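PDB 5TQB: assembly chaperone of ribosomal protein L4 (Acl4) from Chaetomium thermophilum, which probably binds newly made ribosomal protein L4 through a scaffold of tetratricopeptide-like helices and escorts it toward ribosome assembly. Local coordinates for residues Q116-S119 with L120-L124; E163-A166 with E167-E171. All blocks are in the same frame, centred on the assembly; numbering follows the deposited sequence.

Interaction 1: residues Q116-S119 with L120-L124; sequences QIQS and LMDSL
Gln118 meets both Met121 and Asp122 on one turn of alpha-helix near the C-terminal end of helix 100-125, which forms an antiparallel helical hairpin with helix 131-156, as in tetratricopeptide-type folds. Its amide nitrogen NE2 makes a weak hydrogen bond to Asp122 OD1, 3.2 Å long and bent to 132° at the hydrogen, with the amide and carboxylate planes turned 51° from each other. The other end of the amide faces the selenomethionine at Met121, whose methyl CE lies 3.3 Å from Gln118 OE1. Met121 CE also lies 4.0 Å from Ile117 CG2, and here the two side chains run side by side in the same direction. The Gln118 chain leaves with CG opposite the backbone N, and the bend at chi2 (63°) helps turn the amide toward both neighbours. Beneath the side chains, backbone N-H groups of Leu120, Met121, Asp122 and Ser123 bond to the carbonyls four residues earlier. Across the hairpin, Ile117 touches Lys141, Leu120 touches Ile138 and Met121 touches Arg142, while Lys141 also bonds the Gln116 amide oxygen. On the exposed side, Asp122 OD2 sits 3.2 Å from Gln118 O, an oxygen-oxygen approach with no hydrogen bond.

Interaction 2: residues E163-A166 with E167-E171; sequences EDDA and EQRCE
Asp165 and Arg169 form a salt bridge one turn apart at the start of helix 166-180, with Asp165 at the N-cap position. OD1 of Asp165 lies 2.7 Å from NE of Arg169, yet it sits over a face of the guanidinium, well out of its plane, so charge attraction holds the pair without an N-H aimed at the oxygen. The carboxylate and guanidinium planes are 59° apart. Asp165 CG stands between the backbone N and the carbonyl carbon (chi1 70°), which brings the carboxylate round to the arginine; its side chain makes no capping bond. Arg169 runs extended from CG to NE, and its CG passes 3.3 Å from Asp165 O. Asp165 O also accepts a hydrogen bond from Arg169 N, at 3.1 Å, so backbone and side chain tie the same two residues. With an alanine in place of Arg169, the Asp165 carboxylate would probably lose its charged mate beside the helix start. Ala166, buried, gives the next helical bond, from Cys170 N to its carbonyl O. A type I beta turn from Glu163 to Ala166 leads the chain into the helix. Helix 131-156 packs alongside, its Val153 and Tyr156 touching Cys170; Glu167 is hydrogen-bonded to Gln198, just past helix 185-197, and Glu167 and Cys170 each pack on an aromatic side chain of another protein chain.

How the interactions relate
Interactions 1 and 2 lie in series along the chain, their centres 31 Å apart and their nearest atoms about 17 Å apart, so they do not touch. Helix 131-156 connects them: residues 116-124 pack on its earlier part, through Val134, Ile138, Lys141 and Arg142, whereas Cys170 of interaction 2 rests near its end, on Val153 and Tyr156. The two contacts thus pack against different parts of one long helix of the all-helical chain. They also differ in setting. Interaction 1 is a surface contact within a helix, and no other protein chain of the assembly touches residues 116-124; interaction 2 begins a helix, is partly buried and meets another protein chain.

Interaction 1: residues Q116-S119 with L120-L124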
# COMPACT_ATOMS: atom_id res chain seq x y z
N GLN B 116 2.06 27.83 1.87
CA GLN B 116 2.55 27.35 0.58
C GLN B 116 1.42 27.24 -0.44
O GLN B 116 1.57 27.63 -1.59
CB GLN B 116 3.24 26.00 0.75
CG GLN B 116 4.55 26.06 1.50
CD GLN B 116 5.14 24.69 1.73
OE1 GLN B 116 4.44 23.68 1.68
NE2 GLN B 116 6.45 24.64 1.97
N ILE B 117 0.29 26.69 0.01
CA ILE B 117 -0.92 26.63 -0.81
C ILE B 117 -1.30 28.02 -1.30
O ILE B 117 -1.56 28.21 -2.49
CB ILE B 117 -2.10 26.04 -0.01
CG1 ILE B 117 -1.87 24.55 0.23
CG2 ILE B 117 -3.42 26.22 -0.77
CD1 ILE B 117 -2.79 23.95 1.27
N GLN B 118 -1.35 28.97 -0.38
CA GLN B 118 -1.72 30.35 -0.71
C GLN B 118 -0.72 31.00 -1.67
O GLN B 118 -1.09 31.81 -2.51
CB GLN B 118 -1.85 31.19 0.57
CG GLN B 118 -2.26 32.64 0.33
CD GLN B 118 -3.64 32.78 -0.29
OE1 GLN B 118 -4.60 32.15 0.15
NE2 GLN B 118 -3.75 33.61 -1.32
N SER B 119 0.55 30.63 -1.53
CA SER B 119 1.60 31.16 -2.39
C SER B 119 1.49 30.60 -3.81
O SER B 119 1.69 31.32 -4.78
CB SER B 119 2.98 30.84 -1.81
OG SER B 119 4.01 31.12 -2.74
N LEU B 120 1.17 29.31 -3.92
CA LEU B 120 1.00 28.69 -5.23
C LEU B 120 -0.19 29.29 -5.97
O LEU B 120 -0.16 29.42 -7.20
CB LEU B 120 0.81 27.18 -5.08
CG LEU B 120 2.05 26.37 -4.70
CD1 LEU B 120 1.67 24.96 -4.29
CD2 LEU B 120 3.04 26.35 -5.85
N MSE B 121 -1.22 29.67 -5.22
CA MSE B 121 -2.42 30.27 -5.81
C MSE B 121 -2.16 31.69 -6.32
O MSE B 121 -2.74 32.11 -7.32
CB MSE B 121 -3.56 30.30 -4.79
CG MSE B 121 -4.31 28.99 -4.67
SE MSE B 121 -5.96 29.16 -3.64
CE MSE B 121 -5.19 29.65 -1.92
N ASP B 122 -1.30 32.43 -5.63
CA ASP B 122 -0.91 33.76 -6.08
C ASP B 122 -0.04 33.63 -7.32
O ASP B 122 -0.12 34.45 -8.24
CB ASP B 122 -0.16 34.51 -4.98
CG ASP B 122 -1.02 34.77 -3.75
OD1 ASP B 122 -2.26 34.85 -3.89
OD2 ASP B 122 -0.45 34.91 -2.65
N SER B 123 0.80 32.60 -7.34
CA SER B 123 1.66 32.31 -8.48
C SER B 123 0.84 31.83 -9.67
O SER B 123 1.34 31.80 -10.80
CB SER B 123 2.68 31.25 -8.10
OG SER B 123 3.49 30.90 -9.21
N LEU B 124 -0.41 31.44 -9.42
CA LEU B 124 -1.29 30.93 -10.46
C LEU B 124 -1.86 32.06 -11.31
O LEU B 124 -1.89 31.97 -12.54
CB LEU B 124 -2.43 30.12 -9.83
CG LEU B 124 -3.25 29.22 -10.76
CD1 LEU B 124 -2.42 28.06 -11.27
CD2 LEU B 124 -4.50 28.72 -10.05

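Interaction 2: residues E163-A166 with E167-E171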
# COMPACT_ATOMS: atom_id res chain seq x y z
N GLU B 163 -10.85 15.56 26.41
CA GLU B 163 -11.07 16.99 26.28
C GLU B 163 -12.55 17.26 26.03
O GLU B 163 -13.21 16.54 25.28
CB GLU B 163 -10.24 17.57 25.13
CG GLU B 163 -8.73 17.48 25.34
CD GLU B 163 -8.20 18.52 26.33
OE1 GLU B 163 -7.39 18.15 27.21
OE2 GLU B 163 -8.59 19.70 26.22
N ASP B 164 -13.08 18.30 26.68
CA ASP B 164 -14.49 18.64 26.56
C ASP B 164 -14.86 19.12 25.16
O ASP B 164 -15.93 18.81 24.65
CB ASP B 164 -14.85 19.71 27.59
CG ASP B 164 -14.63 19.25 29.01
OD1 ASP B 164 -14.37 18.04 29.22
OD2 ASP B 164 -14.72 20.09 29.94
N ASP B 165 -13.96 19.89 24.55
CA ASP B 165 -14.18 20.41 23.21
C ASP B 165 -13.58 19.48 22.15
O ASP B 165 -13.17 19.92 21.08
CB ASP B 165 -13.58 21.81 23.08
CG ASP B 165 -12.06 21.80 23.10
OD1 ASP B 165 -11.45 22.73 22.54
OD2 ASP B 165 -11.47 20.85 23.67
N ALA B 166 -13.53 18.18 22.46
CA ALA B 166 -12.97 17.20 21.55
C ALA B 166 -13.84 17.05 20.30
O ALA B 166 -13.33 17.07 19.18
CB ALA B 166 -12.82 15.85 22.24
N GLU B 167 -15.15 16.92 20.49
CA GLU B 167 -16.05 16.72 19.36
C GLU B 167 -16.14 17.98 18.50
O GLU B 167 -16.24 17.89 17.28
CB GLU B 167 -17.45 16.33 19.83
CG GLU B 167 -18.41 16.00 18.69
CD GLU B 167 -19.81 15.71 19.18
OE1 GLU B 167 -20.04 15.76 20.40
OE2 GLU B 167 -20.70 15.45 18.33
N GLN B 168 -16.10 19.13 19.16
CA GLN B 168 -16.19 20.41 18.47
C GLN B 168 -14.98 20.63 17.55
O GLN B 168 -15.13 21.01 16.38
CB GLN B 168 -16.28 21.54 19.50
CG GLN B 168 -16.57 22.91 18.90
CD GLN B 168 -16.74 23.99 19.96
OE1 GLN B 168 -16.20 25.09 19.83
NE2 GLN B 168 -17.51 23.69 21.00
N ARG B 169 -13.79 20.37 18.08
CA ARG B 169 -12.57 20.53 17.31
C ARG B 169 -12.52 19.57 16.12
O ARG B 169 -12.10 19.96 15.03
CB ARG B 169 -11.35 20.33 18.21
CG ARG B 169 -11.05 21.54 19.09
CD ARG B 169 -9.89 21.30 20.04
NE ARG B 169 -9.49 22.53 20.72
CZ ARG B 169 -8.58 22.59 21.69
NH1 ARG B 169 -7.97 21.49 22.12
NH2 ARG B 169 -8.28 23.76 22.24
N CYS B 170 -12.97 18.33 16.33
CA CYS B 170 -13.03 17.35 15.25
C CYS B 170 -13.98 17.81 14.15
O CYS B 170 -13.67 17.70 12.96
CB CYS B 170 -13.49 15.98 15.77
SG CYS B 170 -12.27 15.06 16.74
N GLU B 171 -15.14 18.33 14.54
CA GLU B 171 -16.13 18.81 13.58
C GLU B 171 -15.58 19.93 12.71
O GLU B 171 -15.92 20.03 11.54
CB GLU B 171 -17.40 19.28 14.30
CG GLU B 171 -18.45 18.20 14.51
CD GLU B 171 -19.03 17.68 13.20
OE1 GLU B 171 -18.70 18.24 12.13
OE2 GLU B 171 -19.81 16.70 13.23